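Local coordinates for protein alcohol dehydrogenase, zinc-containing (Thermotoga maritima, PDB 1VJ0) that probably catalyses the oxidation of an alcohol or its reverse, as a zinc-containing oxidoreductase of the medium-chain dehydrogenase family, at residues L363-E367 with S368-L372; S57-H60 with M61-E65; K309-E312 with W313-K317; L281-G284 with S285-R289. All blocks are in the same frame, centred on the assembly; numbering follows the deposited sequence.

Interaction 1: residues L363-E367 with S368-L372; sequences LELME and SREAL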
loop_
_atom_site.group_PDB
_atom_site.type_symbol
_atom_site.label_atom_id
_atom_site.label_comp_id
_atom_site.label_asym_id
_atom_site.label_seq_id
_atom_site.Cartn_x
_atom_site.Cartn_y
_atom_site.Cartn_z
ATOM N N LEU A 363 -9.947 40.941 2.163
ATOM C CA LEU A 363 -9.502 40.395 3.449
ATOM C C LEU A 363 -10.532 40.664 4.556
ATOM O O LEU A 363 -10.798 39.822 5.378
ATOM C CB LEU A 363 -8.160 40.998 3.830
ATOM C CG LEU A 363 -6.977 40.581 2.937
ATOM C CD1 LEU A 363 -5.765 41.506 3.100
ATOM C CD2 LEU A 363 -6.553 39.175 3.225
ATOM N N GLU A 364 -11.101 41.853 4.564
ATOM C CA GLU A 364 -12.145 42.177 5.530
ATOM C C GLU A 364 -13.317 41.177 5.429
ATOM O O GLU A 364 -13.772 40.637 6.447
ATOM C CB GLU A 364 -12.578 43.614 5.311
ATOM C CG GLU A 364 -13.729 44.062 6.184
ATOM C CD GLU A 364 -14.404 45.300 5.616
ATOM O OE1 GLU A 364 -13.735 46.369 5.615
ATOM O OE2 GLU A 364 -15.583 45.169 5.144
ATOM N N LEU A 365 -13.764 40.912 4.200
ATOM C CA LEU A 365 -14.863 39.982 3.947
ATOM C C LEU A 365 -14.518 38.568 4.393
ATOM O O LEU A 365 -15.362 37.830 4.877
ATOM C CB LEU A 365 -15.230 39.954 2.447
ATOM C CG LEU A 365 -15.882 41.205 1.849
ATOM C CD1 LEU A 365 -15.968 41.176 0.358
ATOM C CD2 LEU A 365 -17.251 41.349 2.437
ATOM N N MET A 366 -13.286 38.159 4.166
ATOM C CA MET A 366 -12.872 36.818 4.543
ATOM C C MET A 366 -12.734 36.739 6.055
ATOM O O MET A 366 -13.067 35.733 6.650
ATOM C CB MET A 366 -11.561 36.424 3.870
ATOM C CG MET A 366 -11.655 36.216 2.376
ATOM S SD MET A 366 -12.733 34.821 2.003
ATOM C CE MET A 366 -11.757 33.459 2.577
ATOM N N GLU A 367 -12.267 37.810 6.680
ATOM C CA GLU A 367 -12.120 37.823 8.138
ATOM C C GLU A 367 -13.476 37.873 8.856
ATOM O O GLU A 367 -13.678 37.184 9.836
ATOM C CB GLU A 367 -11.292 39.017 8.589
ATOM C CG GLU A 367 -10.957 38.980 10.072
ATOM C CD GLU A 367 -10.083 40.145 10.489
ATOM O OE1 GLU A 367 -10.372 41.280 10.033
ATOM O OE2 GLU A 367 -9.113 39.928 11.264
ATOM N N SER A 368 -14.380 38.717 8.385
ATOM C CA SER A 368 -15.723 38.800 8.965
ATOM C C SER A 368 -16.576 37.569 8.689
ATOM O O SER A 368 -17.574 37.360 9.363
ATOM C CB SER A 368 -16.453 39.994 8.397
ATOM O OG SER A 368 -16.895 39.690 7.097
ATOM N N ARG A 369 -16.180 36.784 7.681
ATOM C CA ARG A 369 -16.908 35.607 7.170
ATOM C C ARG A 369 -18.192 35.965 6.439
ATOM O O ARG A 369 -19.043 35.123 6.198
ATOM C CB ARG A 369 -17.136 34.543 8.247
ATOM C CG ARG A 369 -15.854 34.001 8.821
ATOM C CD ARG A 369 -16.083 32.878 9.792
ATOM N NE ARG A 369 -15.049 31.860 9.671
ATOM C CZ ARG A 369 -15.200 30.551 9.941
ATOM N NH1 ARG A 369 -16.368 30.042 10.381
ATOM N NH2 ARG A 369 -14.156 29.743 9.770
ATOM N N GLU A 370 -18.297 37.216 6.020
ATOM C CA GLU A 370 -19.312 37.617 5.045
ATOM C C GLU A 370 -19.060 36.881 3.719
ATOM O O GLU A 370 -19.992 36.618 2.977
ATOM C CB GLU A 370 -19.221 39.112 4.788
ATOM C CG GLU A 370 -20.396 39.697 4.021
ATOM C CD GLU A 370 -20.413 41.216 4.058
ATOM O OE1 GLU A 370 -19.870 41.818 5.027
ATOM O OE2 GLU A 370 -20.962 41.821 3.100
ATOM N N ALA A 371 -17.790 36.597 3.398
ATOM C CA ALA A 371 -17.489 35.801 2.212
ATOM C C ALA A 371 -17.092 34.397 2.639
ATOM O O ALA A 371 -16.481 34.210 3.702
ATOM C CB ALA A 371 -16.350 36.439 1.397
ATOM N N LEU A 372 -17.413 33.419 1.784
ATOM C CA LEU A 372 -16.893 32.070 1.907
ATOM C C LEU A 372 -15.544 32.003 1.167
ATOM O O LEU A 372 -14.567 31.481 1.698
ATOM C CB LEU A 372 -17.895 31.055 1.338
ATOM C CG LEU A 372 -17.568 29.568 1.233
ATOM C CD1 LEU A 372 -17.143 29.025 2.542
ATOM C CD2 LEU A 372 -18.780 28.765 0.749
HETATM O O HOH W 1 -14.636 33.161 5.554
#
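Leu365 turns its CG to the far side from its carbonyl carbon (chi1 -69°), and Glu370 sends its own CG anti to the backbone N (chi1 -168°); with these torsions the two side chains meet at a slant. Leu365 CD2 lies against the carboxylate end of Glu370, 3.6 Å from its CD. Deeper in, Leu365 CB packs on the methyl of Ala371, CB to CB 3.8 Å, and Met366, bent at both chi2 and chi3, brings SD to 4.0 Å from Ala371 CB. This is the C-terminal end of helix 359-368, where Arg369 breaks helical geometry with positive phi and the chain heads for strand 374-377. The last regular turn is closed by Ser368 N giving a straight bond to Glu364 O (2.8 Å). Beyond it, Ala371 N reaches back to Leu365 O at 3.1 Å from well above the carbonyl plane. Ser368 OG accepts from Glu370 N over 3.0 Å, an ST turn that holds the first residues after the helix. A water donates to both Met366 O and Ala371 O, bridging helix end and loop. Outward, His352 of strand 352-355 touches Leu365 and Ala371.

Interaction 2: residues S57-H60 with M61-E65; sequences SDVH and MFRGE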
loop_
_atom_site.group_PDB
_atom_site.type_symbol
_atom_site.label_atom_id
_atom_site.label_comp_id
_atom_site.label_asym_id
_atom_site.label_seq_id
_atom_site.Cartn_x
_atom_site.Cartn_y
_atom_site.Cartn_z
ATOM N N SER A 57 -5.980 32.086 5.326
ATOM C CA SER A 57 -4.630 32.263 5.876
ATOM C C SER A 57 -3.967 33.624 5.501
ATOM O O SER A 57 -3.011 34.072 6.165
ATOM C CB SER A 57 -3.744 31.084 5.456
ATOM O OG SER A 57 -3.585 31.072 4.043
ATOM N N ASP A 58 -4.465 34.274 4.443
ATOM C CA ASP A 58 -3.981 35.599 4.058
ATOM C C ASP A 58 -4.294 36.601 5.184
ATOM O O ASP A 58 -3.500 37.497 5.450
ATOM C CB ASP A 58 -4.577 36.050 2.714
ATOM C CG ASP A 58 -4.142 35.192 1.556
ATOM O OD1 ASP A 58 -3.103 34.491 1.687
ATOM O OD2 ASP A 58 -4.726 35.210 0.440
ATOM N N VAL A 59 -5.434 36.416 5.850
ATOM C CA VAL A 59 -5.821 37.255 6.955
ATOM C C VAL A 59 -4.823 37.169 8.100
ATOM O O VAL A 59 -4.381 38.183 8.619
ATOM C CB VAL A 59 -7.244 36.899 7.464
ATOM C CG1 VAL A 59 -7.552 37.636 8.748
ATOM C CG2 VAL A 59 -8.285 37.220 6.378
ATOM N N HIS A 60 -4.452 35.957 8.457
ATOM C CA HIS A 60 -3.498 35.746 9.514
ATOM C C HIS A 60 -2.133 36.315 9.197
ATOM O O HIS A 60 -1.503 36.920 10.064
ATOM C CB HIS A 60 -3.453 34.261 9.849
ATOM C CG HIS A 60 -4.802 33.743 10.245
ATOM N ND1 HIS A 60 -5.520 32.854 9.465
ATOM C CD2 HIS A 60 -5.610 34.074 11.281
ATOM C CE1 HIS A 60 -6.691 32.622 10.037
ATOM N NE2 HIS A 60 -6.773 33.356 11.136
ATOM N N MET A 61 -1.721 36.173 7.947
ATOM C CA MET A 61 -0.473 36.752 7.491
ATOM C C MET A 61 -0.531 38.280 7.546
ATOM O O MET A 61 0.395 38.910 8.034
ATOM C CB MET A 61 -0.154 36.261 6.073
ATOM C CG MET A 61 0.233 34.753 5.929
ATOM S SD MET A 61 0.364 34.372 4.164
ATOM C CE MET A 61 -0.622 32.885 4.014
ATOM N N PHE A 62 -1.631 38.874 7.093
ATOM C CA PHE A 62 -1.828 40.333 7.179
ATOM C C PHE A 62 -1.687 40.831 8.620
ATOM O O PHE A 62 -1.173 41.929 8.891
ATOM C CB PHE A 62 -3.229 40.713 6.621
ATOM C CG PHE A 62 -3.594 42.158 6.804
ATOM C CD1 PHE A 62 -3.201 43.098 5.879
ATOM C CD2 PHE A 62 -4.364 42.574 7.899
ATOM C CE1 PHE A 62 -3.549 44.419 6.018
ATOM C CE2 PHE A 62 -4.702 43.895 8.056
ATOM C CZ PHE A 62 -4.280 44.832 7.130
ATOM N N ARG A 63 -2.172 40.017 9.544
ATOM C CA ARG A 63 -2.229 40.387 10.947
ATOM C C ARG A 63 -0.903 40.192 11.681
ATOM O O ARG A 63 -0.768 40.608 12.821
ATOM C CB ARG A 63 -3.331 39.589 11.643
ATOM C CG ARG A 63 -4.738 39.983 11.175
ATOM C CD ARG A 63 -5.532 40.674 12.200
ATOM N NE ARG A 63 -6.714 41.368 11.680
ATOM C CZ ARG A 63 -6.848 42.693 11.553
ATOM N NH1 ARG A 63 -5.841 43.526 11.841
ATOM N NH2 ARG A 63 -8.006 43.207 11.109
ATOM N N GLY A 64 0.073 39.596 11.015
ATOM C CA GLY A 64 1.365 39.326 11.599
ATOM C C GLY A 64 1.430 38.060 12.445
ATOM O O GLY A 64 2.219 37.983 13.379
ATOM N N GLU A 65 0.621 37.066 12.128
ATOM C CA GLU A 65 0.515 35.865 12.954
ATOM C C GLU A 65 1.320 34.690 12.376
ATOM O O GLU A 65 1.551 33.711 13.083
ATOM C CB GLU A 65 -0.978 35.488 13.129
ATOM C CG GLU A 65 -1.733 36.455 14.032
ATOM C CD GLU A 65 -3.271 36.375 14.006
ATOM O OE1 GLU A 65 -3.879 35.710 13.137
ATOM O OE2 GLU A 65 -3.896 37.029 14.886
#
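Helix 56-62 carries regular bonds, Met61 N to Ser57 O and Phe62 N to Asp58 O (2.8 Å), and closes in a Schellman motif with Gly64 at positive phi (83°), where Glu65 N reaches back to His60 O at 3.0 Å and Gly64 N to Met61 O at 3.1 Å. Among the side chains, Met61 runs back along the helix until its CE rests beside Ser57, 3.5 Å from OG, with Asp58 OD1 on the same methyl at 3.8 Å. Ser57 itself lies next to the zinc ligand Cys55, and Asp58, which packs against the ligand His77, takes Tyr149 OH and Cys55 N on its OD2. This helix therefore borders the site of the zinc held by Cys55, His77, Glu78 and Cys178. Arg63 aims its guanidinium away from the turn, NH1 bonding to Asn27 OD1, with Phe62 CE2 above one face, toward the rim. At the exposed end the planes of the His60 ring and the Glu65 carboxylate are only 22° apart, and Glu65 OE1 comes in at the ring edge, 3.0 Å from His60 CD2.

Interaction 3: residues K309-E312 with W313-K317; sequences KVYE and WLVLK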
loop_
_atom_site.group_PDB
_atom_site.type_symbol
_atom_site.label_atom_id
_atom_site.label_comp_id
_atom_site.label_asym_id
_atom_site.label_seq_id
_atom_site.Cartn_x
_atom_site.Cartn_y
_atom_site.Cartn_z
ATOM N N LYS A 309 -7.780 10.598 24.633
ATOM C CA LYS A 309 -7.930 9.310 25.275
ATOM C C LYS A 309 -7.221 8.225 24.451
ATOM O O LYS A 309 -7.764 7.684 23.491
ATOM C CB LYS A 309 -9.402 8.955 25.386
ATOM C CG LYS A 309 -10.192 9.909 26.233
ATOM C CD LYS A 309 -11.603 9.427 26.436
ATOM C CE LYS A 309 -12.345 10.519 27.249
ATOM N NZ LYS A 309 -13.784 10.176 27.464
ATOM N N VAL A 310 -6.010 7.900 24.864
ATOM C CA VAL A 310 -5.171 7.020 24.075
ATOM C C VAL A 310 -5.734 5.604 23.947
ATOM O O VAL A 310 -5.710 5.043 22.872
ATOM C CB VAL A 310 -3.757 6.956 24.634
ATOM C CG1 VAL A 310 -2.903 5.914 23.867
ATOM C CG2 VAL A 310 -3.151 8.363 24.622
ATOM N N TYR A 311 -6.183 4.994 25.033
ATOM C CA TYR A 311 -6.689 3.636 24.930
ATOM C C TYR A 311 -7.936 3.527 24.049
ATOM O O TYR A 311 -7.994 2.691 23.134
ATOM C CB TYR A 311 -7.002 3.074 26.304
ATOM C CG TYR A 311 -7.493 1.664 26.280
ATOM C CD1 TYR A 311 -6.616 0.633 26.006
ATOM C CD2 TYR A 311 -8.825 1.348 26.582
ATOM C CE1 TYR A 311 -7.023 -0.675 26.012
ATOM C CE2 TYR A 311 -9.259 0.002 26.586
ATOM C CZ TYR A 311 -8.326 -0.993 26.288
ATOM O OH TYR A 311 -8.633 -2.341 26.276
ATOM N N GLU A 312 -8.915 4.377 24.362
ATOM C CA GLU A 312 -10.234 4.354 23.759
ATOM C C GLU A 312 -10.215 4.809 22.335
ATOM O O GLU A 312 -10.936 4.265 21.514
ATOM C CB GLU A 312 -11.188 5.295 24.529
ATOM C CG GLU A 312 -11.456 4.857 25.945
ATOM C CD GLU A 312 -10.541 5.477 26.982
ATOM O OE1 GLU A 312 -9.413 5.919 26.707
ATOM O OE2 GLU A 312 -10.983 5.566 28.131
ATOM N N TRP A 313 -9.406 5.823 22.022
ATOM C CA TRP A 313 -9.415 6.390 20.677
ATOM C C TRP A 313 -8.373 5.865 19.733
ATOM O O TRP A 313 -8.614 5.916 18.549
ATOM C CB TRP A 313 -9.310 7.913 20.693
ATOM C CG TRP A 313 -10.403 8.511 21.418
ATOM C CD1 TRP A 313 -11.554 7.902 21.813
ATOM C CD2 TRP A 313 -10.484 9.865 21.877
ATOM N NE1 TRP A 313 -12.338 8.799 22.490
ATOM C CE2 TRP A 313 -11.700 10.005 22.547
ATOM C CE3 TRP A 313 -9.654 10.980 21.765
ATOM C CZ2 TRP A 313 -12.109 11.200 23.136
ATOM C CZ3 TRP A 313 -10.078 12.188 22.382
ATOM C CH2 TRP A 313 -11.282 12.266 23.028
ATOM N N LEU A 314 -7.224 5.416 20.247
ATOM C CA LEU A 314 -6.193 4.833 19.397
ATOM C C LEU A 314 -6.094 3.341 19.498
ATOM O O LEU A 314 -6.313 2.684 18.510
ATOM C CB LEU A 314 -4.807 5.367 19.699
ATOM C CG LEU A 314 -4.322 6.572 18.954
ATOM C CD1 LEU A 314 -2.938 6.963 19.563
ATOM C CD2 LEU A 314 -4.232 6.376 17.469
ATOM N N VAL A 315 -5.757 2.817 20.672
ATOM C CA VAL A 315 -5.387 1.385 20.797
ATOM C C VAL A 315 -6.592 0.457 20.584
ATOM O O VAL A 315 -6.635 -0.422 19.653
ATOM C CB VAL A 315 -4.686 1.128 22.138
ATOM C CG1 VAL A 315 -4.364 -0.368 22.336
ATOM C CG2 VAL A 315 -3.464 2.004 22.258
ATOM N N LEU A 316 -7.592 0.620 21.450
ATOM C CA LEU A 316 -8.761 -0.259 21.383
ATOM C C LEU A 316 -9.468 -0.115 20.014
ATOM O O LEU A 316 -10.021 -1.094 19.433
ATOM C CB LEU A 316 -9.726 0.103 22.513
ATOM C CG LEU A 316 -10.949 -0.798 22.616
ATOM C CD1 LEU A 316 -10.500 -2.225 22.934
ATOM C CD2 LEU A 316 -11.863 -0.267 23.720
ATOM N N LYS A 317 -9.468 1.104 19.504
ATOM C CA LYS A 317 -9.989 1.342 18.158
ATOM C C LYS A 317 -9.132 0.853 16.992
ATOM O O LYS A 317 -9.603 0.833 15.879
ATOM C CB LYS A 317 -10.284 2.836 17.981
ATOM C CG LYS A 317 -11.612 3.040 17.448
ATOM C CD LYS A 317 -11.955 4.486 17.270
ATOM C CE LYS A 317 -12.816 4.989 18.400
ATOM N NZ LYS A 317 -14.229 4.940 18.121
#
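Lys309 lies across one face of the Trp313 indole, its CB 3.9 Å from the centroid of the five-membered ring and 15° off the normal, a CH-pi contact. The pair joins the N-cap residue, Lys309, to the first turn of helix 310-315, a short helix that widens into a pi-type turn in the Rossmann-type domain, which in this family probably binds the nucleotide. Beyond CG the lysine chain is fully extended, and this straight run keeps CD along the indole, 3.8 Å from Trp313 CZ2. A second CH-pi contact sits one turn on, where Leu316 CB lies over the Tyr311 ring, displaced toward its rim, and Leu316 CD2 reaches Tyr311 CE2 at 3.9 Å.

The backbone sets this spacing. Trp313 N bonds to Lys309 O in an ordinary turn, but Val310 O takes two donors, Leu314 N from above its plane and Val315 N nearly head-on. Leu316 N then closes a wide turn onto Tyr311 O at 2.7 Å, which brings Leu316 against the ring face of the tyrosine five residues back.

Farther out, the helix lies at the subunit interface: Val310, Tyr311, Glu312 and Val315 pack respectively on Ser278, Val301, Pro302 and Ile324 of the second subunit. Within its own chain Trp313 meets Phe308 edge-to-face and rests on helix 280-287, its indole NE1 hydrogen-bonded to Glu286 OE2.

Interaction 4: residues L281-G284 with S285-R289; sequences LLEG and SELLR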
loop_
_atom_site.group_PDB
_atom_site.type_symbol
_atom_site.label_atom_id
_atom_site.label_comp_id
_atom_site.label_asym_id
_atom_site.label_seq_id
_atom_site.Cartn_x
_atom_site.Cartn_y
_atom_site.Cartn_z
ATOM N N LEU A 281 -11.299 16.793 17.305
ATOM C CA LEU A 281 -10.886 15.413 17.493
ATOM C C LEU A 281 -11.653 14.759 18.616
ATOM O O LEU A 281 -11.767 13.536 18.641
ATOM C CB LEU A 281 -9.362 15.297 17.789
ATOM C CG LEU A 281 -8.494 15.193 16.533
ATOM C CD1 LEU A 281 -8.681 16.396 15.623
ATOM C CD2 LEU A 281 -7.057 15.033 16.996
ATOM N N LEU A 282 -12.123 15.544 19.575
ATOM C CA LEU A 282 -12.881 14.974 20.688
ATOM C C LEU A 282 -14.181 14.333 20.191
ATOM O O LEU A 282 -14.543 13.255 20.650
ATOM C CB LEU A 282 -13.205 16.007 21.789
ATOM C CG LEU A 282 -12.029 16.843 22.366
ATOM C CD1 LEU A 282 -12.447 17.577 23.587
ATOM C CD2 LEU A 282 -10.820 16.028 22.658
ATOM N N GLU A 283 -14.865 14.974 19.257
ATOM C CA GLU A 283 -16.061 14.344 18.640
ATOM C C GLU A 283 -15.750 13.309 17.539
ATOM O O GLU A 283 -16.281 12.206 17.543
ATOM C CB GLU A 283 -16.991 15.414 18.101
ATOM C CG GLU A 283 -17.988 14.819 17.139
ATOM C CD GLU A 283 -19.120 15.737 16.770
ATOM O OE1 GLU A 283 -18.936 16.988 16.787
ATOM O OE2 GLU A 283 -20.196 15.161 16.445
ATOM N N GLY A 284 -14.869 13.648 16.625
ATOM C CA GLY A 284 -14.512 12.758 15.548
ATOM C C GLY A 284 -14.059 11.389 16.017
ATOM O O GLY A 284 -14.439 10.381 15.425
ATOM N N SER A 285 -13.248 11.355 17.076
ATOM C CA SER A 285 -12.689 10.094 17.602
ATOM C C SER A 285 -13.805 9.163 18.013
ATOM O O SER A 285 -13.749 7.957 17.778
ATOM C CB SER A 285 -11.759 10.388 18.800
ATOM O OG SER A 285 -10.594 11.126 18.418
ATOM N N GLU A 286 -14.874 9.723 18.560
ATOM C CA GLU A 286 -16.013 8.918 18.973
ATOM C C GLU A 286 -16.916 8.479 17.823
ATOM O O GLU A 286 -17.762 7.632 18.024
ATOM C CB GLU A 286 -16.850 9.660 20.024
ATOM C CG GLU A 286 -16.083 10.063 21.315
ATOM C CD GLU A 286 -15.759 8.921 22.272
ATOM O OE1 GLU A 286 -15.993 7.742 21.962
ATOM O OE2 GLU A 286 -15.263 9.214 23.397
ATOM N N LEU A 287 -16.789 9.097 16.652
ATOM C CA LEU A 287 -17.551 8.711 15.475
ATOM C C LEU A 287 -16.854 7.661 14.609
ATOM O O LEU A 287 -17.489 7.103 13.678
ATOM C CB LEU A 287 -17.809 9.934 14.580
ATOM C CG LEU A 287 -18.641 11.065 15.191
ATOM C CD1 LEU A 287 -18.725 12.184 14.184
ATOM C CD2 LEU A 287 -20.018 10.546 15.618
ATOM N N LEU A 288 -15.558 7.476 14.837
ATOM C CA LEU A 288 -14.718 6.628 13.997
ATOM C C LEU A 288 -14.956 5.127 14.324
ATOM O O LEU A 288 -14.999 4.738 15.518
ATOM C CB LEU A 288 -13.250 7.021 14.254
ATOM C CG LEU A 288 -12.164 6.600 13.257
ATOM C CD1 LEU A 288 -12.388 7.221 11.918
ATOM C CD2 LEU A 288 -10.785 7.000 13.831
ATOM N N ARG A 289 -15.123 4.285 13.293
ATOM C CA ARG A 289 -15.204 2.872 13.561
ATOM C C ARG A 289 -13.862 2.324 13.993
ATOM O O ARG A 289 -12.787 2.941 13.798
ATOM C CB ARG A 289 -15.690 2.078 12.371
ATOM C CG ARG A 289 -14.759 1.954 11.177
ATOM C CD ARG A 289 -15.108 0.679 10.344
ATOM N NE ARG A 289 -14.401 0.591 9.065
ATOM C CZ ARG A 289 -13.261 -0.072 8.869
ATOM N NH1 ARG A 289 -12.614 -0.681 9.860
ATOM N NH2 ARG A 289 -12.768 -0.169 7.651
#
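Helix 280-287 begins regularly, with Ser285 N bonded to Leu281 O, then draws tighter as it runs into strand 288-289: Leu287 N bonds to Gly284 O at 2.9 Å, three residues back and far out of the carbonyl plane. The bonds from Glu286 N and Leu287 N to Glu283 O are both weak. This is a helix-to-strand connection in the Rossmann-type domain, packed on strands 268-273 and 292-296 of the parallel sheet, where Leu287 and Leu288 touch Ile271 and Leu281 touches Tyr294. Leu287 also crosses the extended chain of Glu283 at a slant, with CD1 4.0 Å from Glu283 CG; the carboxylate beyond is salt-bridged to Arg255. Glu286 CG, anti to its carbonyl carbon (chi1 -58°), comes to 3.6 Å from Leu282 O; the bend at chi2 then turns the carboxylate off toward helix 310-315. At the strand end Arg289 pairs with Asp269 and with Glu123 of the second subunit. The hydroxyl of buried Ser285 spends its proton within the helix. With OG on the far side from the carbonyl carbon (chi1 -66°), it donates to Leu281 O over 2.7 Å, on the opposite face of that carbonyl from Ser285 N.

Along the chain the order is interaction 2, interaction 4, interaction 3, interaction 1, and in space they form two pairs. Interactions 1 and 2, centres about 13 Å apart, set helix 359-368 against helix 56-62 beside the zinc held by Cys55; Leu363 packs on Asp58, and a salt bridge joins Glu367 OE2 to Arg63 NE at 2.8 Å. The last helix of the chain thus returns to the GroES-like domain. Interactions 3 and 4, centres about 11 Å apart, belong to the Rossmann-type domain, where Lys317 NZ probably bonds to Leu288 O, and both touch the second subunit. Some 30 Å or more separates the centres of one pair from the other, metal site from subunit interface.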